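Local coordinates for protein acyl-coenzyme A oxidase acox-1.2 (Caenorhabditis elegans, PDB 5K3J) that catalyses the first, FAD-dependent desaturation step of peroxisomal beta-oxidation on ascaroside pheromone side chains, with oxygen as electron acceptor and hydrogen peroxide as by-product, at residues His306-Ala311 and Glu401-Ala406; Tyr314-Arg319 and Lys331-Gln336. All coordinates share one frame; numbering follows the deposited sequence.

How the contacts relate
Both contacts lie in the C-alpha1 domain of the oxidase and both use helix 287-315, with centres about 12 Å apart. Along the chain the order is 306-311, 314-319, 331-336 and 401-406, so the two segments of contact 2 fall between those of contact 1. Contact 1 packs the body of helix 287-315 against helix 379-405. Contact 2 closes the loop that follows the same helix and lies farther from the centre of the chain. Helix 287-315 thus packs on the helix that carries the ATP-binding Q402 and leads straight into a loop that binds FAD, and both regions also meet the second subunit.

Contact 1 (His306-Ala311 and Glu401-Ala406); sequences HALTIA and EQARMA. With ATP (adenosine-5'-triphosphate), chain H.
CB of L308 points away from 401-406, yet chi1 (-62°) and chi2 (161°) together turn CD2 back to a loose touch, 4.4 Å from CB of A403. The rest is alanine. A403 CB lies 3.8 Å from A307 CB and 4.1 Å from A311 CB, between residues one helical turn apart. A311 CB also rests on the backbone O of A403 at 3.5 Å. Methyl groups suit these places because small size lets the axes of 306-311 and 401-405 approach to 8.7 Å, nearly parallel at 19°. A406 CB touches A311 more loosely. No hydrogen bond crosses this apolar seam.

Polar side chains of 401-406 leave the helix on other sides, away from 306-311. R404 grips E401 side-on, NE to OE2 and NH2 to OE1, and Y422 of the second subunit also bonds E401 OE1. Q402, bent at chi2, carries its amide to ATP. OE1 accepts from the ribose O2' at 2.7 Å, and NE2 donates nearly straight to adenine N3 at 3.0 Å. R341 NE also bonds OE1, which should help fix the amide's orientation. One amide thus reads a ribose hydroxyl and a purine nitrogen, consistent with selection of a purine ribonucleotide.

Contact 2 (Tyr314-Arg319 and Lys331-Gln336); sequences YSAVRR and KVLDYQ. With FAD (flavin-adenine dinucleotide), chain G.
K331 crosses one face of the R319 guanidinium obliquely, its CG offset toward the rim and its CE 3.5 Å from R319 NH2. The two residues form a single beta bridge at the neck of the excursion 320-330, in the connection between helix 287-315 and helix 336-340 of the C-alpha1 domain. Long, flexible side chains suit this place: their methylenes pack while their charged ends reach helix 12-18. The two like charges are probably offset by that acidic helix, where E13 pairs with R319 and both E16 and E17 pair with K331.

Two backbone bonds hold the loop shut. V332 N donates to R318 O at 3.0 Å, and L333 N donates to S315 O at 3.0 Å. Beside them S315 CB meets L333 CB at 3.7 Å, and the leucine's CD2 reaches the methyl of A316. The small serine and alanine leave room for the branched leucine here, while S315 OG bonds A311 O and Q338 OE1.

The closed loop presents three side chains to FAD. R318 has CG anti to the backbone N (chi1 173°) and bends at chi2 (65°), which sends its guanidinium to the pyrophosphate. O2A lies at the guanidinium edge, in its plane, and takes two bonds, from NE at 2.6 Å and NH2 at 3.0 Å; a weaker one runs from NH2 to O2P. An arginine fits because its cation can offer several N-H groups to one anion. V332 packs on the adenosine ribose, its CG1 lying 3.5 Å from O4B. Y335, at the N-cap position before helix 336-340, covers the adenine with one face of its ring. N1A sits over the centre of that ring, 3.6 Å above its plane.

Contact 1 (His306-Ala311 and Glu401-Ala406)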
loop_
_atom_site.group_PDB
_atom_site.type_symbol
_atom_site.label_atom_id
_atom_site.label_comp_id
_atom_site.label_asym_id
_atom_site.label_seq_id
_atom_site.Cartn_x
_atom_site.Cartn_y
_atom_site.Cartn_z
ATOM N N HIS A 306 -12.118 -10.376 2.023
ATOM C CA HIS A 306 -11.167 -11.142 2.820
ATOM C C HIS A 306 -10.505 -10.258 3.877
ATOM O O HIS A 306 -10.410 -10.635 5.045
ATOM C CB HIS A 306 -10.120 -11.775 1.891
ATOM C CG HIS A 306 -9.131 -12.668 2.576
ATOM N ND1 HIS A 306 -8.546 -13.740 1.939
ATOM C CD2 HIS A 306 -8.598 -12.636 3.821
ATOM C CE1 HIS A 306 -7.711 -14.341 2.765
ATOM N NE2 HIS A 306 -7.722 -13.693 3.914
ATOM N N ALA A 307 -10.053 -9.080 3.464
ATOM C CA ALA A 307 -9.428 -8.139 4.385
ATOM C C ALA A 307 -10.410 -7.705 5.467
ATOM O O ALA A 307 -10.074 -7.671 6.653
ATOM C CB ALA A 307 -8.904 -6.933 3.630
ATOM N N LEU A 308 -11.628 -7.386 5.042
ATOM C CA LEU A 308 -12.674 -6.907 5.940
ATOM C C LEU A 308 -13.170 -8.001 6.877
ATOM O O LEU A 308 -13.647 -7.713 7.970
ATOM C CB LEU A 308 -13.840 -6.346 5.130
ATOM C CG LEU A 308 -13.445 -5.143 4.281
ATOM C CD1 LEU A 308 -14.457 -4.905 3.178
ATOM C CD2 LEU A 308 -13.299 -3.917 5.160
ATOM N N THR A 309 -13.053 -9.252 6.444
ATOM C CA THR A 309 -13.437 -10.388 7.271
ATOM C C THR A 309 -12.535 -10.448 8.498
ATOM O O THR A 309 -12.943 -10.898 9.570
ATOM C CB THR A 309 -13.351 -11.707 6.488
ATOM O OG1 THR A 309 -14.141 -11.606 5.297
ATOM C CG2 THR A 309 -13.868 -12.864 7.326
ATOM N N ILE A 310 -11.307 -9.968 8.333
ATOM C CA ILE A 310 -10.321 -9.947 9.406
ATOM C C ILE A 310 -10.447 -8.697 10.271
ATOM O O ILE A 310 -10.363 -8.767 11.498
ATOM C CB ILE A 310 -8.898 -10.024 8.835
ATOM C CG1 ILE A 310 -8.753 -11.274 7.959
ATOM C CG2 ILE A 310 -7.855 -9.990 9.954
ATOM C CD1 ILE A 310 -7.621 -11.196 6.968
ATOM N N ALA A 311 -10.637 -7.556 9.620
ATOM C CA ALA A 311 -10.778 -6.290 10.320
ATOM C C ALA A 311 -12.015 -6.291 11.210
ATOM O O ALA A 311 -11.918 -6.049 12.411
ATOM C CB ALA A 311 -10.838 -5.138 9.325
ATOM N N GLU A 401 -5.725 -1.502 2.868
ATOM C CA GLU A 401 -4.829 -0.850 3.823
ATOM C C GLU A 401 -5.601 -0.352 5.043
ATOM O O GLU A 401 -5.138 -0.490 6.179
ATOM C CB GLU A 401 -4.083 0.318 3.176
ATOM C CG GLU A 401 -2.790 -0.070 2.477
ATOM C CD GLU A 401 -1.815 -0.785 3.401
ATOM O OE1 GLU A 401 -0.764 -0.195 3.743
ATOM O OE2 GLU A 401 -2.102 -1.941 3.785
ATOM N N GLN A 402 -6.770 0.238 4.796
ATOM C CA GLN A 402 -7.650 0.714 5.861
ATOM C C GLN A 402 -8.040 -0.448 6.763
ATOM O O GLN A 402 -8.133 -0.306 7.980
ATOM C CB GLN A 402 -8.899 1.388 5.272
ATOM C CG GLN A 402 -8.645 2.776 4.712
ATOM C CD GLN A 402 -8.218 3.750 5.790
ATOM O OE1 GLN A 402 -8.647 3.641 6.940
ATOM N NE2 GLN A 402 -7.360 4.700 5.432
ATOM N N ALA A 403 -8.242 -1.606 6.151
ATOM C CA ALA A 403 -8.603 -2.811 6.882
ATOM C C ALA A 403 -7.473 -3.252 7.810
ATOM O O ALA A 403 -7.719 -3.693 8.932
ATOM C CB ALA A 403 -8.962 -3.927 5.914
ATOM N N ARG A 404 -6.238 -3.126 7.334
ATOM C CA ARG A 404 -5.065 -3.518 8.106
ATOM C C ARG A 404 -4.818 -2.590 9.284
ATOM O O ARG A 404 -4.707 -3.038 10.423
ATOM C CB ARG A 404 -3.822 -3.553 7.209
ATOM C CG ARG A 404 -2.531 -3.812 7.969
ATOM C CD ARG A 404 -1.307 -3.699 7.072
ATOM N NE ARG A 404 -1.213 -2.392 6.423
ATOM C CZ ARG A 404 -0.657 -1.318 6.978
ATOM N NH1 ARG A 404 -0.140 -1.390 8.199
ATOM N NH2 ARG A 404 -0.616 -0.169 6.316
ATOM N N MET A 405 -4.727 -1.296 9.001
ATOM C CA MET A 405 -4.490 -0.297 10.039
ATOM C C MET A 405 -5.598 -0.284 11.089
ATOM O O MET A 405 -5.395 0.171 12.211
ATOM C CB MET A 405 -4.349 1.097 9.416
ATOM C CG MET A 405 -3.135 1.269 8.514
ATOM S SD MET A 405 -3.069 2.890 7.729
ATOM C CE MET A 405 -4.533 2.821 6.701
ATOM N N ALA A 406 -6.769 -0.785 10.712
ATOM C CA ALA A 406 -7.906 -0.882 11.622
ATOM C C ALA A 406 -7.614 -1.834 12.781
ATOM O O ALA A 406 -8.187 -1.705 13.865
ATOM C CB ALA A 406 -9.139 -1.340 10.872
HETATM P PG ATP H . -11.196 14.439 3.313
HETATM O O1G ATP H . -11.785 15.236 2.176
HETATM O O2G ATP H . -11.977 14.538 4.603
HETATM O O3G ATP H . -9.699 14.566 3.476
HETATM P PB ATP H . -12.891 12.375 2.498
HETATM O O1B ATP H . -12.776 11.566 1.226
HETATM O O2B ATP H . -13.852 13.537 2.557
HETATM O O3B ATP H . -11.424 12.905 2.890
HETATM P PA ATP H . -12.269 10.820 4.816
HETATM O O1A ATP H . -11.288 11.882 5.239
HETATM O O2A ATP H . -13.083 10.130 5.883
HETATM O O3A ATP H . -13.281 11.338 3.672
HETATM O "O5'" ATP H . -11.447 9.683 4.028
HETATM C "C5'" ATP H . -12.024 8.393 3.845
HETATM C "C4'" ATP H . -11.002 7.335 4.225
HETATM O "O4'" ATP H . -9.699 7.916 4.311
HETATM C "C3'" ATP H . -11.329 6.758 5.591
HETATM O "O3'" ATP H . -11.373 5.331 5.512
HETATM C "C2'" ATP H . -10.178 7.157 6.485
HETATM O "O2'" ATP H . -9.815 6.072 7.340
HETATM C "C1'" ATP H . -9.057 7.467 5.507
HETATM N N9 ATP H . -8.091 8.463 6.045
HETATM C C8 ATP H . -8.140 9.804 5.908
HETATM N N7 ATP H . -7.082 10.395 6.522
HETATM C C5 ATP H . -6.329 9.421 7.064
HETATM C C6 ATP H . -5.073 9.354 7.850
HETATM N N6 ATP H . -4.390 10.474 8.190
HETATM N N1 ATP H . -4.627 8.134 8.217
HETATM C C2 ATP H . -5.293 7.012 7.887
HETATM N N3 ATP H . -6.436 6.999 7.177
HETATM C C4 ATP H . -6.997 8.152 6.743
#

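Contact 2 (Tyr314-Arg319 and Lys331-Gln336)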
loop_
_atom_site.group_PDB
_atom_site.type_symbol
_atom_site.label_atom_id
_atom_site.label_comp_id
_atom_site.label_asym_id
_atom_site.label_seq_id
_atom_site.Cartn_x
_atom_site.Cartn_y
_atom_site.Cartn_z
ATOM N N TYR A 314 -11.927 -8.803 14.150
ATOM C CA TYR A 314 -10.962 -8.322 15.128
ATOM C C TYR A 314 -11.427 -7.023 15.777
ATOM O O TYR A 314 -11.094 -6.745 16.929
ATOM C CB TYR A 314 -9.587 -8.117 14.488
ATOM C CG TYR A 314 -8.579 -7.533 15.448
ATOM C CD1 TYR A 314 -7.973 -8.328 16.408
ATOM C CD2 TYR A 314 -8.245 -6.184 15.409
ATOM C CE1 TYR A 314 -7.058 -7.804 17.296
ATOM C CE2 TYR A 314 -7.329 -5.651 16.296
ATOM C CZ TYR A 314 -6.739 -6.465 17.236
ATOM O OH TYR A 314 -5.827 -5.942 18.121
ATOM N N SER A 315 -12.191 -6.226 15.036
ATOM C CA SER A 315 -12.701 -4.968 15.568
ATOM C C SER A 315 -13.773 -5.213 16.621
ATOM O O SER A 315 -14.079 -4.333 17.423
ATOM C CB SER A 315 -13.259 -4.088 14.446
ATOM O OG SER A 315 -12.267 -3.806 13.472
ATOM N N ALA A 316 -14.342 -6.413 16.611
ATOM C CA ALA A 316 -15.374 -6.776 17.579
ATOM C C ALA A 316 -14.788 -7.564 18.745
ATOM O O ALA A 316 -15.510 -7.979 19.649
ATOM C CB ALA A 316 -16.484 -7.573 16.903
ATOM N N VAL A 317 -13.475 -7.775 18.713
ATOM C CA VAL A 317 -12.770 -8.405 19.826
ATOM C C VAL A 317 -11.909 -7.379 20.548
ATOM O O VAL A 317 -12.018 -7.207 21.764
ATOM C CB VAL A 317 -11.875 -9.564 19.358
ATOM C CG1 VAL A 317 -11.037 -10.089 20.520
ATOM C CG2 VAL A 317 -12.719 -10.673 18.727
ATOM N N ARG A 318 -11.055 -6.707 19.780
ATOM C CA ARG A 318 -10.172 -5.667 20.302
ATOM C C ARG A 318 -10.942 -4.597 21.065
ATOM O O ARG A 318 -11.647 -3.780 20.474
ATOM C CB ARG A 318 -9.384 -5.015 19.163
ATOM C CG ARG A 318 -8.554 -3.807 19.579
ATOM C CD ARG A 318 -7.456 -4.211 20.550
ATOM N NE ARG A 318 -6.367 -3.239 20.596
ATOM C CZ ARG A 318 -5.187 -3.482 21.156
ATOM N NH1 ARG A 318 -4.952 -4.667 21.705
ATOM N NH2 ARG A 318 -4.237 -2.553 21.162
ATOM N N ARG A 319 -10.809 -4.608 22.386
ATOM C CA ARG A 319 -11.371 -3.546 23.204
ATOM C C ARG A 319 -10.289 -2.528 23.545
ATOM O O ARG A 319 -9.220 -2.889 24.033
ATOM C CB ARG A 319 -11.997 -4.109 24.478
ATOM C CG ARG A 319 -13.120 -5.100 24.235
ATOM C CD ARG A 319 -13.658 -5.609 25.559
ATOM N NE ARG A 319 -14.790 -6.515 25.392
ATOM C CZ ARG A 319 -16.059 -6.117 25.334
ATOM N NH1 ARG A 319 -16.359 -4.823 25.421
ATOM N NH2 ARG A 319 -17.029 -7.010 25.187
ATOM N N LYS A 331 -15.478 -2.165 22.613
ATOM C CA LYS A 331 -15.039 -2.719 21.337
ATOM C C LYS A 331 -14.749 -1.581 20.355
ATOM O O LYS A 331 -15.539 -0.645 20.231
ATOM C CB LYS A 331 -16.098 -3.661 20.763
ATOM C CG LYS A 331 -16.407 -4.881 21.631
ATOM C CD LYS A 331 -17.448 -5.773 20.965
ATOM C CE LYS A 331 -17.765 -7.002 21.798
ATOM N NZ LYS A 331 -18.691 -7.913 21.072
ATOM N N VAL A 332 -13.616 -1.664 19.660
ATOM C CA VAL A 332 -13.180 -0.581 18.780
ATOM C C VAL A 332 -14.093 -0.427 17.572
ATOM O O VAL A 332 -14.105 0.617 16.926
ATOM C CB VAL A 332 -11.733 -0.795 18.292
ATOM C CG1 VAL A 332 -10.751 -0.586 19.436
ATOM C CG2 VAL A 332 -11.579 -2.177 17.679
ATOM N N LEU A 333 -14.868 -1.466 17.280
ATOM C CA LEU A 333 -15.827 -1.412 16.186
ATOM C C LEU A 333 -16.957 -0.430 16.493
ATOM O O LEU A 333 -17.677 -0.004 15.597
ATOM C CB LEU A 333 -16.392 -2.809 15.898
ATOM C CG LEU A 333 -17.365 -2.968 14.723
ATOM C CD1 LEU A 333 -16.759 -2.427 13.434
ATOM C CD2 LEU A 333 -17.782 -4.425 14.564
ATOM N N ASP A 334 -17.106 -0.062 17.761
ATOM C CA ASP A 334 -18.170 0.854 18.159
ATOM C C ASP A 334 -17.847 2.299 17.787
ATOM O O ASP A 334 -18.749 3.113 17.580
ATOM C CB ASP A 334 -18.439 0.748 19.662
ATOM C CG ASP A 334 -19.253 -0.480 20.020
ATOM O OD1 ASP A 334 -19.843 -1.085 19.100
ATOM O OD2 ASP A 334 -19.314 -0.836 21.215
ATOM N N TYR A 335 -16.557 2.607 17.703
ATOM C CA TYR A 335 -16.109 3.946 17.334
ATOM C C TYR A 335 -16.558 4.305 15.922
ATOM O O TYR A 335 -16.661 3.440 15.055
ATOM C CB TYR A 335 -14.587 4.060 17.441
ATOM C CG TYR A 335 -14.061 4.033 18.860
ATOM C CD1 TYR A 335 -14.487 4.965 19.796
ATOM C CD2 TYR A 335 -13.128 3.086 19.257
ATOM C CE1 TYR A 335 -14.007 4.950 21.092
ATOM C CE2 TYR A 335 -12.640 3.063 20.552
ATOM C CZ TYR A 335 -13.084 3.998 21.464
ATOM O OH TYR A 335 -12.608 3.989 22.756
ATOM N N GLN A 336 -16.814 5.586 15.691
ATOM C CA GLN A 336 -17.343 6.035 14.411
ATOM C C GLN A 336 -16.297 5.962 13.303
ATOM O O GLN A 336 -16.575 5.480 12.204
ATOM C CB GLN A 336 -17.872 7.459 14.528
ATOM C CG GLN A 336 -18.564 7.952 13.279
ATOM C CD GLN A 336 -19.155 9.332 13.462
ATOM O OE1 GLN A 336 -18.450 10.337 13.374
ATOM N NE2 GLN A 336 -20.455 9.388 13.721
HETATM P PA FAD G . -5.481 0.301 18.723
HETATM O O1A FAD G . -5.365 1.298 19.877
HETATM O O2A FAD G . -5.945 -1.029 19.240
HETATM O O5B FAD G . -6.544 0.854 17.638
HETATM C C5B FAD G . -6.965 -0.024 16.582
HETATM C C4B FAD G . -8.225 0.594 15.907
HETATM O O4B FAD G . -9.055 1.003 16.825
HETATM C C3B FAD G . -7.835 1.840 15.104
HETATM O O3B FAD G . -8.559 1.906 13.980
HETATM C C2B FAD G . -8.197 3.030 16.039
HETATM O O2B FAD G . -8.584 4.226 15.222
HETATM C C1B FAD G . -9.212 2.599 16.696
HETATM N N9A FAD G . -9.256 3.184 18.000
HETATM C C8A FAD G . -8.678 2.705 19.117
HETATM N N7A FAD G . -8.968 3.559 20.132
HETATM C C5A FAD G . -9.732 4.571 19.629
HETATM C C6A FAD G . -10.296 5.694 20.224
HETATM N N6A FAD G . -10.311 6.230 21.543
HETATM N N1A FAD G . -11.015 6.546 19.493
HETATM C C2A FAD G . -11.199 6.316 18.161
HETATM N N3A FAD G . -10.649 5.218 17.577
HETATM C C4A FAD G . -9.914 4.347 18.322
HETATM N N1 FAD G . 5.337 -0.001 20.918
HETATM C C2 FAD G . 6.378 0.186 21.924
HETATM O O2 FAD G . 6.073 0.354 23.086
HETATM N N3 FAD G . 7.790 0.172 21.535
HETATM C C4 FAD G . 8.148 -0.023 20.182
HETATM O O4 FAD G . 9.351 -0.035 19.851
HETATM C C4X FAD G . 7.090 -0.214 19.153
HETATM N N5 FAD G . 7.449 -0.413 17.769
HETATM C C5X FAD G . 6.408 -0.601 16.763
HETATM C C6 FAD G . 6.762 -0.795 15.416
HETATM C C7 FAD G . 5.760 -0.975 14.444
HETATM C C7M FAD G . 6.383 -1.167 13.057
HETATM C C8 FAD G . 4.411 -0.962 14.814
HETATM C C8M FAD G . 3.259 -1.147 13.841
HETATM C C9 FAD G . 4.048 -0.768 16.163
HETATM C C9A FAD G . 5.045 -0.587 17.138
HETATM N N10 FAD G . 4.673 -0.380 18.551
HETATM C C10 FAD G . 5.696 -0.199 19.542
HETATM C "C1'" FAD G . 3.252 -0.371 18.961
HETATM C "C2'" FAD G . 2.574 0.933 18.551
HETATM O "O2'" FAD G . 3.156 1.989 19.233
HETATM C "C3'" FAD G . 1.120 0.839 18.919
HETATM O "O3'" FAD G . 0.556 -0.282 18.286
HETATM C "C4'" FAD G . 0.391 2.081 18.480
HETATM O "O4'" FAD G . 0.892 3.191 19.187
HETATM C "C5'" FAD G . -1.084 1.910 18.772
HETATM O "O5'" FAD G . -1.524 0.692 18.187
HETATM P P FAD G . -2.728 -0.122 18.856
HETATM O O1P FAD G . -2.393 -1.617 18.840
HETATM O O2P FAD G . -2.938 0.326 20.266
HETATM O O3P FAD G . -4.050 0.136 18.036
#